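Local structure of putative metal-dependent isothiocyanate hydrolase SaxA (Pectobacterium carotovorum, 6BRM) at residues I64-H69 against C147-T152; T89-D94 against L143-G148; L109-H114 against I121-G126. The protein probably hydrolyses isothiocyanates, using a pair of zinc ions held in a metallo-beta-lactamase fold. All coordinates share one frame; numbering follows the deposited sequence.

Contact 1: residues I64-H69 against C147-T152; sequences ILTHTH and CGLVFT. With ZN (zinc ion), chain L.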
loop_
_atom_site.group_PDB
_atom_site.type_symbol
_atom_site.label_atom_id
_atom_site.label_comp_id
_atom_site.label_asym_id
_atom_site.label_seq_id
_atom_site.Cartn_x
_atom_site.Cartn_y
_atom_site.Cartn_z
ATOM N N ILE B 64 16.723 -13.948 7.292
ATOM C CA ILE B 64 15.700 -13.202 6.550
ATOM C C ILE B 64 15.815 -11.711 6.884
ATOM O O ILE B 64 15.713 -11.330 8.048
ATOM C CB ILE B 64 14.270 -13.717 6.848
ATOM C CG1 ILE B 64 14.213 -15.254 6.760
ATOM C CG2 ILE B 64 13.270 -13.104 5.869
ATOM C CD1 ILE B 64 12.880 -15.863 7.139
ATOM N N LEU B 65 16.037 -10.886 5.855
ATOM C CA LEU B 65 16.122 -9.428 5.988
ATOM C C LEU B 65 14.872 -8.776 5.401
ATOM O O LEU B 65 14.636 -8.863 4.191
ATOM C CB LEU B 65 17.359 -8.886 5.255
ATOM C CG LEU B 65 18.705 -8.795 5.988
ATOM C CD1 LEU B 65 18.887 -9.888 7.031
ATOM C CD2 LEU B 65 19.846 -8.829 4.980
ATOM N N THR B 66 14.092 -8.115 6.261
ATOM C CA THR B 66 12.921 -7.347 5.831
ATOM C C THR B 66 13.351 -6.088 5.076
ATOM O O THR B 66 12.699 -5.686 4.114
ATOM C CB THR B 66 12.026 -6.938 7.017
ATOM O OG1 THR B 66 12.768 -6.124 7.938
ATOM C CG2 THR B 66 11.486 -8.170 7.737
ATOM N N HIS B 67 14.432 -5.467 5.548
ATOM C CA HIS B 67 15.091 -4.343 4.868
ATOM C C HIS B 67 16.480 -4.102 5.478
ATOM O O HIS B 67 16.855 -4.764 6.452
ATOM C CB HIS B 67 14.229 -3.064 4.902
ATOM C CG HIS B 67 13.905 -2.560 6.278
ATOM N ND1 HIS B 67 13.540 -3.386 7.319
ATOM C CD2 HIS B 67 13.840 -1.298 6.764
ATOM C CE1 HIS B 67 13.289 -2.657 8.392
ATOM N NE2 HIS B 67 13.466 -1.384 8.085
ATOM N N THR B 68 17.234 -3.163 4.902
ATOM C CA THR B 68 18.631 -2.923 5.290
ATOM C C THR B 68 18.854 -1.717 6.226
ATOM O O THR B 68 19.974 -1.215 6.319
ATOM C CB THR B 68 19.507 -2.766 4.030
ATOM O OG1 THR B 68 19.032 -1.659 3.254
ATOM C CG2 THR B 68 19.457 -4.033 3.188
ATOM N N HIS B 69 17.811 -1.263 6.925
ATOM C CA HIS B 69 17.980 -0.250 7.979
ATOM C C HIS B 69 18.877 -0.812 9.081
ATOM O O HIS B 69 18.757 -1.986 9.440
ATOM C CB HIS B 69 16.633 0.204 8.562
ATOM C CG HIS B 69 15.882 1.163 7.684
ATOM N ND1 HIS B 69 14.577 1.536 7.936
ATOM C CD2 HIS B 69 16.251 1.817 6.555
ATOM C CE1 HIS B 69 14.181 2.385 7.003
ATOM N NE2 HIS B 69 15.178 2.572 6.156
ATOM N N CYS B 147 9.442 -5.099 4.100
ATOM C CA CYS B 147 8.366 -6.083 3.945
ATOM C C CYS B 147 7.976 -6.805 5.233
ATOM O O CYS B 147 8.796 -6.984 6.139
ATOM C CB CYS B 147 8.741 -7.124 2.884
ATOM S SG CYS B 147 10.105 -8.221 3.339
ATOM N N GLY B 148 6.707 -7.207 5.291
ATOM C CA GLY B 148 6.210 -8.130 6.303
ATOM C C GLY B 148 6.416 -9.556 5.837
ATOM O O GLY B 148 6.757 -9.789 4.672
ATOM N N LEU B 149 6.218 -10.509 6.747
ATOM C CA LEU B 149 6.413 -11.934 6.455
ATOM C C LEU B 149 5.339 -12.767 7.136
ATOM O O LEU B 149 5.192 -12.700 8.357
ATOM C CB LEU B 149 7.771 -12.414 6.962
ATOM C CG LEU B 149 9.032 -11.708 6.482
ATOM C CD1 LEU B 149 10.212 -12.135 7.343
ATOM C CD2 LEU B 149 9.289 -12.014 5.016
ATOM N N VAL B 150 4.599 -13.545 6.347
ATOM C CA VAL B 150 3.656 -14.532 6.874
ATOM C C VAL B 150 4.293 -15.905 6.711
ATOM O O VAL B 150 4.978 -16.149 5.721
ATOM C CB VAL B 150 2.297 -14.474 6.141
ATOM C CG1 VAL B 150 1.338 -15.534 6.674
ATOM C CG2 VAL B 150 1.681 -13.082 6.272
ATOM N N PHE B 151 4.087 -16.784 7.689
ATOM C CA PHE B 151 4.554 -18.171 7.622
ATOM C C PHE B 151 3.351 -19.102 7.722
ATOM O O PHE B 151 2.577 -19.010 8.671
ATOM C CB PHE B 151 5.535 -18.468 8.754
ATOM C CG PHE B 151 6.871 -17.806 8.590
ATOM C CD1 PHE B 151 7.087 -16.520 9.055
ATOM C CD2 PHE B 151 7.922 -18.480 7.979
ATOM C CE1 PHE B 151 8.325 -15.909 8.907
ATOM C CE2 PHE B 151 9.161 -17.878 7.823
ATOM C CZ PHE B 151 9.363 -16.589 8.289
ATOM N N THR B 152 3.218 -20.004 6.750
ATOM C CA THR B 152 2.052 -20.882 6.611
ATOM C C THR B 152 2.533 -22.328 6.507
ATOM O O THR B 152 3.491 -22.612 5.787
ATOM C CB THR B 152 1.203 -20.439 5.386
ATOM O OG1 THR B 152 0.200 -19.512 5.821
ATOM C CG2 THR B 152 0.513 -21.593 4.667
HETATM ZN ZN ZN L . 13.276 0.430 9.335
HETATM O O HOH W 1 14.602 0.745 11.045
#
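In I64, CG1 sits beside the backbone N (chi1 -47°), which leaves CG2 anti to it, and CG1 runs on extended to CD1; the two branches reach different partners on strand 148-152. CG2 of I64 rests against CD1 of L149 at 3.5 Å, the two side chains lying alongside with their ends pointing opposite ways. CD1 of I64 meets F151 at the ring edge, close to the ring plane, 3.8 Å from CZ. Next along, the methyl of T66 meets the same leucine: CG2 lies 4.2 Å from L149 CD1, beside the backbone O of C147. The one polar tie between the segments is weak, C147 N to T66 O at 3.3 Å. I64 closes strand 62-64 of one sheet and L149 and F151 belong to the other, so this is core packing between the two sheets of the metallo-beta-lactamase sandwich, just where strand 62-64 runs into the HxHxDH zinc motif that begins at H67. T66 links core and metal site. Its OG1 accepts a bond from H67 ND1 at 2.9 Å, nearly in the imidazole plane, and is also hydrogen-bonded to D23, a second-shell pairing that, with the zinc, should hold the H67 ring in its rotation. With ND1 so engaged, H67 presents NE2 to the zinc at 2.2 Å. H69 binds the same ion through its other ring nitrogen, ND1, also at 2.2 Å. A water, H128 and D164 complete the coordination, and H69 NE2 is hydrogen-bonded to the backbone O of L142.

Contact 2: residues T89-D94 against L143-G148; sequences TQDEKD and LGDACG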
loop_
_atom_site.group_PDB
_atom_site.type_symbol
_atom_site.label_atom_id
_atom_site.label_comp_id
_atom_site.label_asym_id
_atom_site.label_seq_id
_atom_site.Cartn_x
_atom_site.Cartn_y
_atom_site.Cartn_z
ATOM N N THR B 89 16.282 -12.047 1.020
ATOM C CA THR B 89 16.048 -10.599 0.955
ATOM C C THR B 89 14.679 -10.239 0.382
ATOM O O THR B 89 14.006 -11.058 -0.242
ATOM C CB THR B 89 17.125 -9.879 0.124
ATOM O OG1 THR B 89 17.056 -10.307 -1.242
ATOM C CG2 THR B 89 18.513 -10.156 0.686
ATOM N N GLN B 90 14.304 -8.985 0.604
ATOM C CA GLN B 90 13.013 -8.415 0.209
ATOM C C GLN B 90 12.889 -8.194 -1.303
ATOM O O GLN B 90 11.840 -8.477 -1.884
ATOM C CB GLN B 90 12.833 -7.082 0.949
ATOM C CG GLN B 90 11.672 -6.196 0.516
ATOM C CD GLN B 90 11.670 -4.855 1.233
ATOM O OE1 GLN B 90 10.610 -4.307 1.530
ATOM N NE2 GLN B 90 12.855 -4.321 1.516
ATOM N N ASP B 91 13.944 -7.658 -1.920
ATOM C CA ASP B 91 13.927 -7.309 -3.350
ATOM C C ASP B 91 15.341 -7.288 -3.954
ATOM O O ASP B 91 16.319 -7.571 -3.253
ATOM C CB ASP B 91 13.181 -5.974 -3.566
ATOM C CG ASP B 91 13.793 -4.798 -2.793
ATOM O OD1 ASP B 91 14.965 -4.873 -2.356
ATOM O OD2 ASP B 91 13.085 -3.780 -2.628
ATOM N N GLU B 92 15.437 -6.968 -5.246
ATOM C CA GLU B 92 16.718 -6.996 -5.971
ATOM C C GLU B 92 17.789 -6.038 -5.447
ATOM O O GLU B 92 18.962 -6.411 -5.402
ATOM C CB GLU B 92 16.503 -6.743 -7.475
ATOM C CG GLU B 92 15.907 -7.923 -8.240
ATOM C CD GLU B 92 16.866 -9.096 -8.415
ATOM O OE1 GLU B 92 16.387 -10.250 -8.438
ATOM O OE2 GLU B 92 18.092 -8.878 -8.533
ATOM N N LYS B 93 17.406 -4.816 -5.066
ATOM C CA LYS B 93 18.395 -3.820 -4.607
ATOM C C LYS B 93 19.055 -4.206 -3.274
ATOM O O LYS B 93 20.267 -4.047 -3.120
ATOM C CB LYS B 93 17.826 -2.391 -4.559
ATOM C CG LYS B 93 16.651 -2.153 -3.619
ATOM C CD LYS B 93 16.755 -0.829 -2.868
ATOM C CE LYS B 93 16.749 0.372 -3.803
ATOM N NZ LYS B 93 16.527 1.641 -3.055
ATOM N N ASP B 94 18.268 -4.744 -2.343
ATOM C CA ASP B 94 18.797 -5.228 -1.063
ATOM C C ASP B 94 19.669 -6.472 -1.257
ATOM O O ASP B 94 20.659 -6.646 -0.547
ATOM C CB ASP B 94 17.663 -5.526 -0.066
ATOM C CG ASP B 94 16.955 -4.265 0.433
ATOM O OD1 ASP B 94 17.539 -3.160 0.378
ATOM O OD2 ASP B 94 15.804 -4.388 0.903
ATOM N N LEU B 143 13.476 5.980 4.007
ATOM C CA LEU B 143 12.625 5.001 4.694
ATOM C C LEU B 143 12.387 3.782 3.804
ATOM O O LEU B 143 12.369 2.650 4.294
ATOM C CB LEU B 143 11.286 5.626 5.105
ATOM C CG LEU B 143 11.254 6.474 6.385
ATOM C CD1 LEU B 143 11.514 5.617 7.615
ATOM C CD2 LEU B 143 12.236 7.633 6.330
ATOM N N GLY B 144 12.188 4.029 2.506
ATOM C CA GLY B 144 12.194 2.980 1.482
ATOM C C GLY B 144 11.101 1.940 1.628
ATOM O O GLY B 144 10.028 2.221 2.168
ATOM N N ASP B 145 11.388 0.739 1.128
ATOM C CA ASP B 145 10.527 -0.426 1.300
ATOM C C ASP B 145 11.000 -1.261 2.486
ATOM O O ASP B 145 12.199 -1.315 2.781
ATOM C CB ASP B 145 10.530 -1.287 0.032
ATOM C CG ASP B 145 10.011 -0.543 -1.190
ATOM O OD1 ASP B 145 9.012 0.196 -1.072
ATOM O OD2 ASP B 145 10.599 -0.709 -2.278
ATOM N N ALA B 146 10.049 -1.907 3.159
ATOM C CA ALA B 146 10.346 -2.839 4.250
ATOM C C ALA B 146 9.190 -3.827 4.411
ATOM O O ALA B 146 8.093 -3.439 4.821
ATOM C CB ALA B 146 10.595 -2.081 5.542
ATOM N N CYS B 147 9.442 -5.099 4.100
ATOM C CA CYS B 147 8.366 -6.083 3.945
ATOM C C CYS B 147 7.976 -6.805 5.233
ATOM O O CYS B 147 8.796 -6.984 6.139
ATOM C CB CYS B 147 8.741 -7.124 2.884
ATOM S SG CYS B 147 10.105 -8.221 3.339
ATOM N N GLY B 148 6.707 -7.207 5.291
ATOM C CA GLY B 148 6.210 -8.130 6.303
ATOM C C GLY B 148 6.416 -9.556 5.837
ATOM O O GLY B 148 6.757 -9.789 4.672
#
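A single glutamine side chain laid against loop backbone makes most of this buried contact: Q90, in the turn between strand 87-89 and helix 92-100, reaches the loop that leads from helix 137-143 into strand 148-152. Its chain is fully stretched as far as CD (chi1 170°, chi2 -175°), which carries the amide up to residues 145-147. NE2 of Q90 gives a weak bond to D145 O at 3.3 Å. The same nitrogen binds D94 OD2 at 3.0 Å, almost in the amide plane and nearly along the C-O axis of the carboxylate, so the first turn of helix 92-100 steadies the amide. On its other side OE1 lies 2.9 Å from C147 N and 3.0 Å from A146 N, but the angles are too poor for either to count as a hydrogen bond. The aliphatic part of Q90 packs on C147, with SG 3.8 Å from CB of Q90. D91 is the N-cap of helix 92-100, its OD1 taking a weak bond from D94 N. In this metallo-beta-lactamase fold the 143-148 loop borders the zinc site: A146, whose CB points away from Q90, sits against H67 and near H128. Nearby, D91 OD2 and D145 OD2 come within 4.0 Å, a close approach of like charges. D145 also has a long, weak ion pair with K169 of the second subunit, which may ease that repulsion.

Contact 3: residues L109-H114 against I121-G126; sequences LKDENH and IYKTDG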
loop_
_atom_site.group_PDB
_atom_site.type_symbol
_atom_site.label_atom_id
_atom_site.label_comp_id
_atom_site.label_asym_id
_atom_site.label_seq_id
_atom_site.Cartn_x
_atom_site.Cartn_y
_atom_site.Cartn_z
ATOM N N LEU B 109 12.918 -12.915 -1.928
ATOM C CA LEU B 109 11.563 -13.376 -1.639
ATOM C C LEU B 109 10.614 -12.864 -2.710
ATOM O O LEU B 109 10.532 -11.660 -2.949
ATOM C CB LEU B 109 11.076 -12.909 -0.253
ATOM C CG LEU B 109 11.059 -13.903 0.916
ATOM C CD1 LEU B 109 12.282 -14.799 0.921
ATOM C CD2 LEU B 109 10.929 -13.163 2.243
ATOM N N LYS B 110 9.905 -13.788 -3.354
ATOM C CA LYS B 110 8.777 -13.435 -4.205
ATOM C C LYS B 110 7.589 -13.131 -3.304
ATOM O O LYS B 110 7.658 -13.325 -2.087
ATOM C CB LYS B 110 8.450 -14.569 -5.174
ATOM C CG LYS B 110 9.582 -14.878 -6.141
ATOM C CD LYS B 110 9.234 -16.024 -7.073
ATOM C CE LYS B 110 10.448 -16.458 -7.881
ATOM N NZ LYS B 110 11.005 -15.363 -8.724
ATOM N N ASP B 111 6.505 -12.649 -3.902
ATOM C CA ASP B 111 5.268 -12.377 -3.163
ATOM C C ASP B 111 4.699 -13.638 -2.515
ATOM O O ASP B 111 4.104 -13.563 -1.442
ATOM C CB ASP B 111 4.224 -11.727 -4.074
ATOM C CG ASP B 111 4.618 -10.325 -4.498
ATOM O OD1 ASP B 111 5.807 -10.109 -4.820
ATOM O OD2 ASP B 111 3.743 -9.432 -4.502
ATOM N N GLU B 112 4.881 -14.783 -3.177
ATOM C CA GLU B 112 4.539 -16.098 -2.628
ATOM C C GLU B 112 5.727 -17.033 -2.808
ATOM O O GLU B 112 6.330 -17.056 -3.877
ATOM C CB GLU B 112 3.317 -16.672 -3.345
ATOM C CG GLU B 112 2.129 -15.718 -3.396
ATOM C CD GLU B 112 0.819 -16.410 -3.722
ATOM O OE1 GLU B 112 -0.230 -15.932 -3.243
ATOM O OE2 GLU B 112 0.831 -17.431 -4.450
ATOM N N ASN B 113 6.063 -17.797 -1.766
ATOM C CA ASN B 113 7.222 -18.701 -1.791
ATOM C C ASN B 113 6.838 -20.083 -1.250
ATOM O O ASN B 113 7.080 -20.405 -0.081
ATOM C CB ASN B 113 8.405 -18.107 -1.010
ATOM C CG ASN B 113 8.770 -16.705 -1.470
ATOM O OD1 ASN B 113 9.646 -16.520 -2.315
ATOM N ND2 ASN B 113 8.081 -15.710 -0.928
ATOM N N HIS B 114 6.247 -20.891 -2.131
ATOM C CA HIS B 114 5.763 -22.231 -1.792
ATOM C C HIS B 114 6.909 -23.219 -1.903
ATOM O O HIS B 114 7.472 -23.392 -2.985
ATOM C CB HIS B 114 4.623 -22.650 -2.734
ATOM C CG HIS B 114 3.482 -21.681 -2.767
ATOM N ND1 HIS B 114 2.421 -21.750 -1.889
ATOM C CD2 HIS B 114 3.247 -20.607 -3.557
ATOM C CE1 HIS B 114 1.577 -20.766 -2.144
ATOM N NE2 HIS B 114 2.057 -20.054 -3.148
ATOM N N ILE B 121 5.909 -19.062 2.506
ATOM C CA ILE B 121 6.309 -17.762 3.048
ATOM C C ILE B 121 5.805 -16.665 2.116
ATOM O O ILE B 121 6.252 -16.572 0.975
ATOM C CB ILE B 121 7.845 -17.657 3.206
ATOM C CG1 ILE B 121 8.329 -18.617 4.300
ATOM C CG2 ILE B 121 8.268 -16.227 3.547
ATOM C CD1 ILE B 121 9.832 -18.796 4.345
ATOM N N TYR B 122 4.882 -15.842 2.607
ATOM C CA TYR B 122 4.344 -14.720 1.836
ATOM C C TYR B 122 5.026 -13.416 2.250
ATOM O O TYR B 122 5.117 -13.119 3.444
ATOM C CB TYR B 122 2.838 -14.578 2.058
ATOM C CG TYR B 122 2.004 -15.787 1.694
ATOM C CD1 TYR B 122 1.516 -15.956 0.396
ATOM C CD2 TYR B 122 1.664 -16.742 2.654
ATOM C CE1 TYR B 122 0.733 -17.054 0.058
ATOM C CE2 TYR B 122 0.879 -17.841 2.330
ATOM C CZ TYR B 122 0.418 -17.996 1.030
ATOM O OH TYR B 122 -0.357 -19.084 0.707
ATOM N N LYS B 123 5.483 -12.647 1.259
ATOM C CA LYS B 123 6.073 -11.325 1.468
ATOM C C LYS B 123 4.966 -10.275 1.362
ATOM O O LYS B 123 4.200 -10.286 0.396
ATOM C CB LYS B 123 7.159 -11.059 0.414
ATOM C CG LYS B 123 7.926 -9.755 0.596
ATOM C CD LYS B 123 9.071 -9.596 -0.403
ATOM C CE LYS B 123 8.601 -9.361 -1.834
ATOM N NZ LYS B 123 7.803 -8.111 -1.980
ATOM N N THR B 124 4.911 -9.372 2.345
ATOM C CA THR B 124 3.851 -8.362 2.481
ATOM C C THR B 124 4.376 -6.950 2.215
ATOM O O THR B 124 5.543 -6.658 2.489
ATOM C CB THR B 124 3.289 -8.372 3.915
ATOM O OG1 THR B 124 3.113 -9.720 4.358
ATOM C CG2 THR B 124 1.960 -7.632 3.993
ATOM N N ASP B 125 3.513 -6.074 1.700
ATOM C CA ASP B 125 3.880 -4.674 1.464
ATOM C C ASP B 125 3.402 -3.827 2.634
ATOM O O ASP B 125 2.230 -3.864 2.980
ATOM C CB ASP B 125 3.277 -4.149 0.153
ATOM C CG ASP B 125 3.894 -2.814 -0.291
ATOM O OD1 ASP B 125 5.131 -2.739 -0.441
ATOM O OD2 ASP B 125 3.139 -1.841 -0.497
ATOM N N GLY B 126 4.324 -3.085 3.245
ATOM C CA GLY B 126 4.009 -2.146 4.325
ATOM C C GLY B 126 4.295 -0.727 3.877
ATOM O O GLY B 126 4.637 -0.495 2.716
#
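N113 and I121 form the tight part of this hairpin. ND2 of N113 gives a nearly straight bond (169°) to I121 O at 2.8 Å, the acceptor lying in the plane of the amide. That amide also folds back on the loop before its strand: ND2 reaches K110 O at 2.7 Å, and OD1 accepts from K110 N on a lone pair. Held at both ends, the amide cannot readily flip. Backbone bonds from I121 N to N113 O and from K123 N to D111 O continue the antiparallel pairing, while L109 O lies against CE of K123 at 3.2 Å. The side toward solvent, where D111 and H114 are exposed, is looser. The Y122 ring turns an edge to the E112 carboxylate, with OE1 3.6 Å from CE1, and that oxygen has its salt bridge with R177. H114, bonded through NE2 to E112 OE2, meets Y122 only obliquely. D111 OD1 stays 4.0 Å from K123 NZ, beyond a salt bridge. Strand 112-114, short and weakly bonded, is the outermost of its sheet within the chain; strand 120-124 pairs on its other edge with 148-152, where I121 touches F151, while Y122 lies on helix 169-178 beside F178.

From the N terminus, strand 62-64 of the first sheet runs into 64-69, the opening end of contact 1. The chain then passes 89-94, where contact 2 begins, and 109-114, which pairs with 121-126 after a short connecting loop to make contact 3. Returning through 143-148 it closes contact 2, and that segment overlaps 147-152, which closes contact 1, at C147 and G148. Contact 3 nests inside the loop of contact 2, which lies within that of contact 1, and none cross. Contact 1 joins the two sheets beside the zinc, contact 2 ties the start of helix 92-100 to the loop bordering that site, and contact 3 forms the edge of the second sheet, with strands 120-124 and 148-152 as neighbours.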